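Local coordinates for putative lipoprotein (Bacteroides thetaiotaomicron, PDB 4Q1Z) that is of unknown function but is a putative two-domain lipoprotein of the DUF4876 family, built mainly of beta strands and loops, from a gut bacterium, at residues A[67-72]-A[358-363]; A[74-79]-A[102-107]; A[139-144]-A[189-194]. All blocks are in the same frame, centred on the assembly; numbering follows the deposited sequence.

Contact 1 (A[67-72]-A[358-363]); sequences SGTAID and IIREET
The Arg360 guanidinium turns an edge toward Thr69, whose OG1 lies in the plane of the group, 3.4 Å from NH1. A bend at chi3 (-58°) swings the otherwise extended arginine chain toward the strand, and its further neighbours are side chains of Tyr79, Val105, Ala139 and Ile367.

The second flat group, the Glu362 carboxylate, is met by Ser67 at its oxygens. Ser67 OG donates to Glu362 OE1 over 2.8 Å, using the syn lone pair, the one on the side of the other oxygen; consistently, OG is also 3.1 Å from Glu362 OE2. Ser67 CB follows at 3.4 Å from OE2. Two torsions bring the groups together: the serine hydroxyl stands anti to its own backbone N (chi1 -174°), and the glutamate chain folds at chi2 (70°). Glu362 OE2 also comes within 3.1 Å of Ser67 O, but both are acceptors and do not bond; Ser67 O is served by Thr31 OG1. With an alanine here instead of Glu362, Ser67 OG would probably be left without this acceptor, and the strand would lose this hydrogen bond to 358-363.

Ser67 OG has a second partner in Tyr79 OH, which also bonds Glu361 N, so the tyrosine joins both segments. The contact thus sets the 359-360 strand and the turn after it against strand 60-72, which runs between strands 24-35 and 77-89 of the seven-stranded sheet.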
loop_
_atom_site.group_PDB
_atom_site.type_symbol
_atom_site.label_atom_id
_atom_site.label_comp_id
_atom_site.label_asym_id
_atom_site.label_seq_id
_atom_site.Cartn_x
_atom_site.Cartn_y
_atom_site.Cartn_z
ATOM N N SER A 67 -16.521 11.758 12.923
ATOM C CA SER A 67 -15.402 11.314 12.082
ATOM C C SER A 67 -14.149 11.065 12.922
ATOM O O SER A 67 -13.819 11.835 13.829
ATOM C CB SER A 67 -15.102 12.323 10.979
ATOM O OG SER A 67 -14.117 11.829 10.085
ATOM N N GLY A 68 -13.464 9.985 12.593
ATOM C CA GLY A 68 -12.262 9.552 13.285
ATOM C C GLY A 68 -11.888 8.147 12.898
ATOM O O GLY A 68 -12.390 7.620 11.897
ATOM N N THR A 69 -11.024 7.527 13.709
ATOM C CA THR A 69 -10.484 6.192 13.447
ATOM C C THR A 69 -10.646 5.278 14.663
ATOM O O THR A 69 -10.399 5.686 15.796
ATOM C CB THR A 69 -8.998 6.310 12.968
ATOM O OG1 THR A 69 -9.006 6.792 11.630
ATOM C CG2 THR A 69 -8.236 4.985 12.971
ATOM N N ALA A 70 -11.048 4.028 14.402
ATOM C CA ALA A 70 -11.139 2.987 15.407
ATOM C C ALA A 70 -10.145 1.894 15.061
ATOM O O ALA A 70 -9.976 1.563 13.886
ATOM C CB ALA A 70 -12.548 2.436 15.482
ATOM N N ILE A 71 -9.433 1.391 16.072
ATOM C CA ILE A 71 -8.484 0.288 15.936
ATOM C C ILE A 71 -9.065 -0.862 16.753
ATOM O O ILE A 71 -9.406 -0.646 17.912
ATOM C CB ILE A 71 -7.031 0.682 16.347
ATOM C CG1 ILE A 71 -6.432 1.698 15.355
ATOM C CG2 ILE A 71 -6.114 -0.553 16.416
ATOM C CD1 ILE A 71 -6.599 3.125 15.743
ATOM N N ASP A 72 -9.254 -2.049 16.150
ATOM C CA ASP A 72 -9.834 -3.161 16.896
ATOM C C ASP A 72 -8.733 -3.950 17.641
ATOM O O ASP A 72 -7.558 -3.564 17.594
ATOM C CB ASP A 72 -10.772 -4.052 16.037
ATOM C CG ASP A 72 -10.225 -5.060 15.032
ATOM O OD1 ASP A 72 -8.989 -5.196 14.925
ATOM O OD2 ASP A 72 -11.046 -5.739 14.372
ATOM N N ILE A 358 -14.921 7.780 -0.687
ATOM C CA ILE A 358 -14.976 8.052 0.751
ATOM C C ILE A 358 -13.722 8.873 1.106
ATOM O O ILE A 358 -12.610 8.414 0.865
ATOM C CB ILE A 358 -15.112 6.729 1.561
ATOM C CG1 ILE A 358 -16.435 6.008 1.191
ATOM C CG2 ILE A 358 -15.036 7.004 3.080
ATOM C CD1 ILE A 358 -16.562 4.566 1.620
ATOM N N ILE A 359 -13.912 10.102 1.641
ATOM C CA ILE A 359 -12.841 11.060 1.963
ATOM C C ILE A 359 -12.512 11.092 3.462
ATOM O O ILE A 359 -13.418 11.211 4.296
ATOM C CB ILE A 359 -13.240 12.480 1.438
ATOM C CG1 ILE A 359 -13.520 12.468 -0.087
ATOM C CG2 ILE A 359 -12.237 13.588 1.835
ATOM C CD1 ILE A 359 -12.344 11.974 -1.002
ATOM N N ARG A 360 -11.208 11.007 3.791
ATOM C CA ARG A 360 -10.705 11.110 5.162
ATOM C C ARG A 360 -10.690 12.581 5.469
ATOM O O ARG A 360 -9.734 13.260 5.121
ATOM C CB ARG A 360 -9.312 10.463 5.306
ATOM C CG ARG A 360 -8.828 10.365 6.751
ATOM C CD ARG A 360 -7.502 9.638 6.915
ATOM N NE ARG A 360 -7.522 8.267 6.390
ATOM C CZ ARG A 360 -7.791 7.173 7.101
ATOM N NH1 ARG A 360 -8.097 7.263 8.389
ATOM N NH2 ARG A 360 -7.768 5.981 6.525
ATOM N N GLU A 361 -11.792 13.083 6.044
ATOM C CA GLU A 361 -12.058 14.503 6.344
ATOM C C GLU A 361 -10.967 15.164 7.212
ATOM O O GLU A 361 -10.756 16.381 7.105
ATOM C CB GLU A 361 -13.440 14.684 7.023
ATOM C CG GLU A 361 -14.617 14.060 6.279
ATOM C CD GLU A 361 -15.183 14.785 5.067
ATOM O OE1 GLU A 361 -14.429 15.033 4.097
ATOM O OE2 GLU A 361 -16.414 15.022 5.052
ATOM N N GLU A 362 -10.284 14.368 8.055
ATOM C CA GLU A 362 -9.246 14.853 8.954
ATOM C C GLU A 362 -8.054 15.397 8.172
ATOM O O GLU A 362 -7.403 16.353 8.608
ATOM C CB GLU A 362 -8.801 13.717 9.882
ATOM C CG GLU A 362 -9.687 13.511 11.109
ATOM C CD GLU A 362 -11.090 12.949 10.936
ATOM O OE1 GLU A 362 -11.330 12.189 9.969
ATOM O OE2 GLU A 362 -11.947 13.258 11.796
ATOM N N THR A 363 -7.793 14.798 6.994
ATOM C CA THR A 363 -6.666 15.138 6.119
ATOM C C THR A 363 -7.099 15.559 4.705
ATOM O O THR A 363 -6.262 16.036 3.938
ATOM C CB THR A 363 -5.721 13.942 6.043
ATOM O OG1 THR A 363 -6.472 12.778 5.668
ATOM C CG2 THR A 363 -4.978 13.706 7.359
#

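Contact 2 (A[74-79]-A[102-107]); sequences ENNEYY and GLKVSP. With PGE (triethylene glycol), chain H; PGE (triethylene glycol), chain I.
Lys104 sets out across Tyr78, its partner in an antiparallel non-hydrogen-bonded pair, with CB 4.1 Å from Tyr78 CE2; the ring approaches at a slant. With CG anti to the backbone N (chi1 -168°) and every later torsion extended, the chain runs straight outward. Lys104 CG passes 3.9 Å from Glu77 O, and CD reaches O4 of the triethylene glycol of chain I at 3.6 Å. Next, Lys104 CE lies 3.4 Å from Asn76 OD1, the two side chains crossing. At the tip, Lys104 NZ donates to O4 of the chain H glycol at 2.8 Å and, over a longer 3.2 Å, to O4 of the chain I glycol. Asn76 OD1 accepts a hydrogen bond from O1 of the chain I molecule. Both glycols probably come from the crystallisation liquor, so they need not mark a natural ligand site.

Backbone bonds supply the ladder beneath. Val105 N donates to Glu77 O at 2.7 Å with a nearly straight 175° at the hydrogen, and Tyr79 and Leu103 exchange bonds in both directions, Tyr79 N meeting Leu103 O at 2.9 Å. At the end away from the hairpin turn, a water bridges the strands, accepting from Glu77 N and donating to Val105 O. On the face opposite Lys104, Tyr79 CB packs against Val105 CG2.

The short strand segments run 135° apart. Strand 77-89 is flanked by 60-72 and 95-105, whose other neighbour is strand 11-19; after the short link Ser106-Pro107 the chain enters strand 108-114 of the eleven-stranded sheet.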
loop_
_atom_site.group_PDB
_atom_site.type_symbol
_atom_site.label_atom_id
_atom_site.label_comp_id
_atom_site.label_asym_id
_atom_site.label_seq_id
_atom_site.Cartn_x
_atom_site.Cartn_y
_atom_site.Cartn_z
ATOM N N GLU A 74 -7.388 -6.719 17.083
ATOM C CA GLU A 74 -6.493 -7.406 16.150
ATOM C C GLU A 74 -5.660 -6.403 15.329
ATOM O O GLU A 74 -5.064 -6.786 14.305
ATOM C CB GLU A 74 -7.301 -8.329 15.211
ATOM C CG GLU A 74 -7.777 -9.622 15.854
ATOM C CD GLU A 74 -9.110 -10.103 15.319
ATOM O OE1 GLU A 74 -10.140 -9.461 15.634
ATOM O OE2 GLU A 74 -9.126 -11.111 14.577
ATOM N N ASN A 75 -5.608 -5.123 15.801
ATOM C CA ASN A 75 -4.863 -4.019 15.187
ATOM C C ASN A 75 -5.393 -3.706 13.754
ATOM O O ASN A 75 -4.630 -3.277 12.876
ATOM C CB ASN A 75 -3.331 -4.283 15.189
ATOM C CG ASN A 75 -2.724 -4.561 16.553
ATOM O OD1 ASN A 75 -2.829 -3.763 17.495
ATOM N ND2 ASN A 75 -2.029 -5.688 16.675
ATOM N N ASN A 76 -6.718 -3.891 13.522
ATOM C CA ASN A 76 -7.316 -3.542 12.232
ATOM C C ASN A 76 -7.733 -2.091 12.319
ATOM O O ASN A 76 -8.272 -1.676 13.337
ATOM C CB ASN A 76 -8.498 -4.426 11.850
ATOM C CG ASN A 76 -8.141 -5.856 11.631
ATOM O OD1 ASN A 76 -7.215 -6.195 10.880
ATOM N ND2 ASN A 76 -8.870 -6.723 12.301
ATOM N N GLU A 77 -7.443 -1.309 11.300
ATOM C CA GLU A 77 -7.769 0.100 11.311
ATOM C C GLU A 77 -9.037 0.337 10.536
ATOM O O GLU A 77 -9.250 -0.283 9.490
ATOM C CB GLU A 77 -6.622 0.918 10.745
ATOM C CG GLU A 77 -6.721 2.396 11.066
ATOM C CD GLU A 77 -5.868 3.309 10.210
ATOM O OE1 GLU A 77 -4.715 2.928 9.906
ATOM O OE2 GLU A 77 -6.357 4.402 9.841
ATOM N N TYR A 78 -9.897 1.219 11.075
ATOM C CA TYR A 78 -11.169 1.588 10.488
ATOM C C TYR A 78 -11.346 3.084 10.441
ATOM O O TYR A 78 -11.121 3.760 11.441
ATOM C CB TYR A 78 -12.365 0.987 11.278
ATOM C CG TYR A 78 -12.341 -0.516 11.445
ATOM C CD1 TYR A 78 -11.572 -1.114 12.440
ATOM C CD2 TYR A 78 -13.139 -1.337 10.653
ATOM C CE1 TYR A 78 -11.558 -2.496 12.609
ATOM C CE2 TYR A 78 -13.145 -2.721 10.823
ATOM C CZ TYR A 78 -12.346 -3.296 11.800
ATOM O OH TYR A 78 -12.318 -4.659 11.967
ATOM N N TYR A 79 -11.813 3.601 9.308
ATOM C CA TYR A 79 -12.210 4.990 9.196
ATOM C C TYR A 79 -13.700 4.993 9.531
ATOM O O TYR A 79 -14.505 4.315 8.871
ATOM C CB TYR A 79 -11.880 5.598 7.820
ATOM C CG TYR A 79 -12.344 7.036 7.708
ATOM C CD1 TYR A 79 -11.849 8.021 8.563
ATOM C CD2 TYR A 79 -13.323 7.401 6.792
ATOM C CE1 TYR A 79 -12.300 9.337 8.486
ATOM C CE2 TYR A 79 -13.780 8.715 6.706
ATOM C CZ TYR A 79 -13.280 9.673 7.566
ATOM O OH TYR A 79 -13.757 10.954 7.475
ATOM N N GLY A 102 -18.165 1.879 10.158
ATOM C CA GLY A 102 -16.736 1.793 9.886
ATOM C C GLY A 102 -16.326 1.196 8.550
ATOM O O GLY A 102 -17.006 0.331 7.986
ATOM N N LEU A 103 -15.180 1.655 8.052
ATOM C CA LEU A 103 -14.571 1.206 6.803
ATOM C C LEU A 103 -13.225 0.570 7.129
ATOM O O LEU A 103 -12.366 1.283 7.618
ATOM C CB LEU A 103 -14.408 2.429 5.856
ATOM C CG LEU A 103 -13.510 2.244 4.585
ATOM C CD1 LEU A 103 -14.099 1.217 3.620
ATOM C CD2 LEU A 103 -13.293 3.560 3.877
ATOM N N LYS A 104 -13.016 -0.734 6.876
ATOM C CA LYS A 104 -11.687 -1.325 7.145
ATOM C C LYS A 104 -10.650 -0.689 6.198
ATOM O O LYS A 104 -10.869 -0.632 4.988
ATOM C CB LYS A 104 -11.648 -2.876 7.053
ATOM C CG LYS A 104 -10.332 -3.474 7.625
ATOM C CD LYS A 104 -10.399 -4.983 7.728
ATOM C CE LYS A 104 -9.094 -5.619 8.135
ATOM N NZ LYS A 104 -9.210 -7.104 8.192
ATOM N N VAL A 105 -9.568 -0.157 6.780
ATOM C CA VAL A 105 -8.513 0.558 6.065
ATOM C C VAL A 105 -7.163 -0.143 6.232
ATOM O O VAL A 105 -6.670 -0.283 7.365
ATOM C CB VAL A 105 -8.422 2.034 6.543
ATOM C CG1 VAL A 105 -7.152 2.704 6.037
ATOM C CG2 VAL A 105 -9.656 2.835 6.136
ATOM N N SER A 106 -6.552 -0.546 5.086
ATOM C CA SER A 106 -5.201 -1.124 5.060
ATOM C C SER A 106 -4.191 0.040 5.105
ATOM O O SER A 106 -4.221 0.913 4.244
ATOM C CB SER A 106 -4.996 -2.020 3.852
ATOM O OG SER A 106 -3.851 -2.818 4.084
ATOM N N PRO A 107 -3.391 0.133 6.184
ATOM C CA PRO A 107 -2.525 1.304 6.375
ATOM C C PRO A 107 -1.511 1.682 5.253
ATOM O O PRO A 107 -1.418 2.877 4.913
ATOM C CB PRO A 107 -1.772 0.947 7.657
ATOM C CG PRO A 107 -1.964 -0.546 7.840
ATOM C CD PRO A 107 -3.315 -0.780 7.343
HETATM C C1 PGE H . -13.797 -6.986 8.810
HETATM O O1 PGE H . -13.624 -6.732 7.420
HETATM C C2 PGE H . -12.530 -7.477 9.443
HETATM O O2 PGE H . -12.826 -8.232 10.615
HETATM C C3 PGE H . -11.825 -8.147 11.629
HETATM C C4 PGE H . -10.970 -9.393 11.735
HETATM O O4 PGE H . -7.893 -9.456 8.912
HETATM C C6 PGE H . -7.698 -9.911 10.260
HETATM C C5 PGE H . -8.974 -10.399 10.896
HETATM O O3 PGE H . -10.021 -9.462 10.674
HETATM C C1 PGE I . -5.267 -5.258 8.007
HETATM O O1 PGE I . -5.019 -5.945 9.240
HETATM C C2 PGE I . -4.941 -6.093 6.791
HETATM O O2 PGE I . -5.411 -5.451 5.613
HETATM C C3 PGE I . -6.199 -6.294 4.778
HETATM C C4 PGE I . -7.623 -5.823 4.700
HETATM O O4 PGE I . -11.308 -7.985 5.929
HETATM C C6 PGE I . -10.626 -7.481 4.779
HETATM C C5 PGE I . -9.150 -7.661 4.890
HETATM O O3 PGE I . -8.467 -6.759 4.028
HETATM O O HOH W 1 -6.026 -2.317 8.997
#

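Contact 3 (A[139-144]-A[189-194]); sequences ADILYL and PLAPGE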
loop_
_atom_site.group_PDB
_atom_site.type_symbol
_atom_site.label_atom_id
_atom_site.label_comp_id
_atom_site.label_asym_id
_atom_site.label_seq_id
_atom_site.Cartn_x
_atom_site.Cartn_y
_atom_site.Cartn_z
ATOM N N ALA A 139 -4.566 6.859 9.118
ATOM C CA ALA A 139 -4.968 8.047 9.876
ATOM C C ALA A 139 -3.787 8.871 10.421
ATOM O O ALA A 139 -4.004 9.971 10.918
ATOM C CB ALA A 139 -5.859 7.627 11.033
ATOM N N ASP A 140 -2.554 8.357 10.343
ATOM C CA ASP A 140 -1.400 9.062 10.887
ATOM C C ASP A 140 -0.138 8.796 10.077
ATOM O O ASP A 140 -0.127 7.891 9.249
ATOM C CB ASP A 140 -1.177 8.658 12.367
ATOM C CG ASP A 140 -0.778 9.798 13.315
ATOM O OD1 ASP A 140 -0.634 10.962 12.842
ATOM O OD2 ASP A 140 -0.623 9.533 14.529
ATOM N N ILE A 141 0.927 9.598 10.339
ATOM C CA ILE A 141 2.265 9.491 9.752
ATOM C C ILE A 141 2.838 8.096 10.027
ATOM O O ILE A 141 2.709 7.593 11.142
ATOM C CB ILE A 141 3.204 10.600 10.327
ATOM C CG1 ILE A 141 2.635 12.003 10.105
ATOM C CG2 ILE A 141 4.656 10.508 9.791
ATOM C CD1 ILE A 141 2.910 12.914 11.254
ATOM N N LEU A 142 3.446 7.484 9.005
ATOM C CA LEU A 142 4.147 6.199 9.052
ATOM C C LEU A 142 5.582 6.413 8.656
ATOM O O LEU A 142 5.839 7.228 7.764
ATOM C CB LEU A 142 3.531 5.197 8.065
ATOM C CG LEU A 142 2.213 4.528 8.398
ATOM C CD1 LEU A 142 1.577 3.976 7.133
ATOM C CD2 LEU A 142 2.394 3.417 9.466
ATOM N N TYR A 143 6.512 5.642 9.225
ATOM C CA TYR A 143 7.906 5.765 8.823
ATOM C C TYR A 143 8.303 4.603 7.950
ATOM O O TYR A 143 8.183 3.446 8.362
ATOM C CB TYR A 143 8.822 5.883 10.036
ATOM C CG TYR A 143 8.691 7.226 10.713
ATOM C CD1 TYR A 143 9.462 8.311 10.309
ATOM C CD2 TYR A 143 7.801 7.414 11.764
ATOM C CE1 TYR A 143 9.371 9.541 10.952
ATOM C CE2 TYR A 143 7.688 8.645 12.404
ATOM C CZ TYR A 143 8.475 9.708 11.994
ATOM O OH TYR A 143 8.350 10.929 12.613
ATOM N N LEU A 144 8.775 4.907 6.733
ATOM C CA LEU A 144 9.186 3.892 5.758
ATOM C C LEU A 144 10.513 3.225 6.100
ATOM O O LEU A 144 10.809 2.175 5.548
ATOM C CB LEU A 144 9.303 4.505 4.352
ATOM C CG LEU A 144 8.021 4.944 3.662
ATOM C CD1 LEU A 144 8.363 5.771 2.471
ATOM C CD2 LEU A 144 7.161 3.740 3.254
ATOM N N PRO A 189 9.536 9.641 6.789
ATOM C CA PRO A 189 8.109 9.579 7.108
ATOM C C PRO A 189 7.226 9.821 5.894
ATOM O O PRO A 189 7.564 10.608 4.990
ATOM C CB PRO A 189 7.924 10.708 8.114
ATOM C CG PRO A 189 8.958 11.702 7.747
ATOM C CD PRO A 189 10.102 10.966 7.135
ATOM N N LEU A 190 6.050 9.184 5.925
ATOM C CA LEU A 190 5.017 9.364 4.936
ATOM C C LEU A 190 3.768 9.817 5.695
ATOM O O LEU A 190 3.353 9.171 6.656
ATOM C CB LEU A 190 4.823 8.053 4.154
ATOM C CG LEU A 190 4.613 8.130 2.631
ATOM C CD1 LEU A 190 5.817 8.686 1.918
ATOM C CD2 LEU A 190 4.312 6.765 2.077
ATOM N N ALA A 191 3.259 10.998 5.358
ATOM C CA ALA A 191 2.061 11.557 5.986
ATOM C C ALA A 191 0.807 10.982 5.323
ATOM O O ALA A 191 0.883 10.550 4.169
ATOM C CB ALA A 191 2.070 13.073 5.848
ATOM N N PRO A 192 -0.366 10.969 5.993
ATOM C CA PRO A 192 -1.590 10.500 5.306
ATOM C C PRO A 192 -1.828 11.268 3.986
ATOM O O PRO A 192 -1.891 12.501 3.990
ATOM C CB PRO A 192 -2.704 10.802 6.332
ATOM C CG PRO A 192 -2.027 10.859 7.636
ATOM C CD PRO A 192 -0.658 11.413 7.375
ATOM N N GLY A 193 -1.936 10.544 2.879
ATOM C CA GLY A 193 -2.152 11.140 1.563
ATOM C C GLY A 193 -0.906 11.292 0.704
ATOM O O GLY A 193 -0.979 11.760 -0.443
ATOM N N GLU A 194 0.260 10.916 1.281
ATOM C CA GLU A 194 1.556 10.954 0.630
ATOM C C GLU A 194 1.898 9.600 0.046
ATOM O O GLU A 194 1.569 8.561 0.620
ATOM C CB GLU A 194 2.656 11.389 1.598
ATOM C CG GLU A 194 2.745 12.892 1.830
ATOM C CD GLU A 194 3.935 13.375 2.643
ATOM O OE1 GLU A 194 4.625 12.532 3.265
ATOM O OE2 GLU A 194 4.179 14.605 2.659
#
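Leu142 and Leu190 pair in a small two-stranded antiparallel ladder, strands 142-143 and 189-190, which a type II turn from Ala191 to Glu194 follows.

The backbone bonds define the register. Leu142 N donates to Leu190 O at 2.9 Å, in the carbonyl plane, and Leu190 N returns the bond to Leu142 O at 2.7 Å, approaching nearly in line with the carbonyl. Tyr143 and Pro189 form the adjoining non-hydrogen-bonded pair, a place where the missing amide hydrogen of proline costs the ladder nothing. CA-H...O contacts supplement the bonds: Ile141 CA lies 3.3 Å from Leu190 O, and Pro189 CA approaches Leu142 O likewise.

Apolar packing occupies both sides. On the Tyr143 side, the first torsion (chi1 -72°) sets the ring beside its backbone N and brings CE1 to 3.4 Å from Pro189 CB, obliquely. Ile141 lies alongside the same proline, its CG2 3.7 Å from Pro189 CB. Further along, Pro192 CG rests on the backbone of Asp140, 3.7 Å from its C. On the Leu190 side, Leu144 CD1 meets Leu190 CD1 at 3.9 Å; both side chains also touch Cys196 of strand 195-199, so the ladder is joined to the large sheet there.

Charged and polar groups act at the periphery. Asp140 OD2 forms a salt bridge with Lys28 of the seven-stranded sheet, and Asn136 ND2 bonds both Leu190 O and Asp140 O, tying the two segments to strand 131-136. Within the turn, Ala191 N donates to Glu194 OE1 at 2.9 Å, the bond straight at 179° and arriving from above the carboxylate plane, 52° out of it.

How the contacts relate
From the N terminus, strand 60-72 opens contact 1, which closes only at 358-363, 286 residues later. Contact 2 is nested within that span and closes the much smaller hairpin of strands 77-89 and 95-105. Contact 3 is nested there too, closing the loop from 144 to 189; it follows contact 2 in series, so no two cross. Contact 2 is internal to the seven-stranded sheet, contact 3 forms a separate two-stranded ladder beside the eleven-stranded sheet, and contact 1 links the seven-stranded sheet to a late segment of the chain. Ala139 makes the junction: its CB touches Thr69 and Arg360, and its N is weakly bonded to Glu77 OE2.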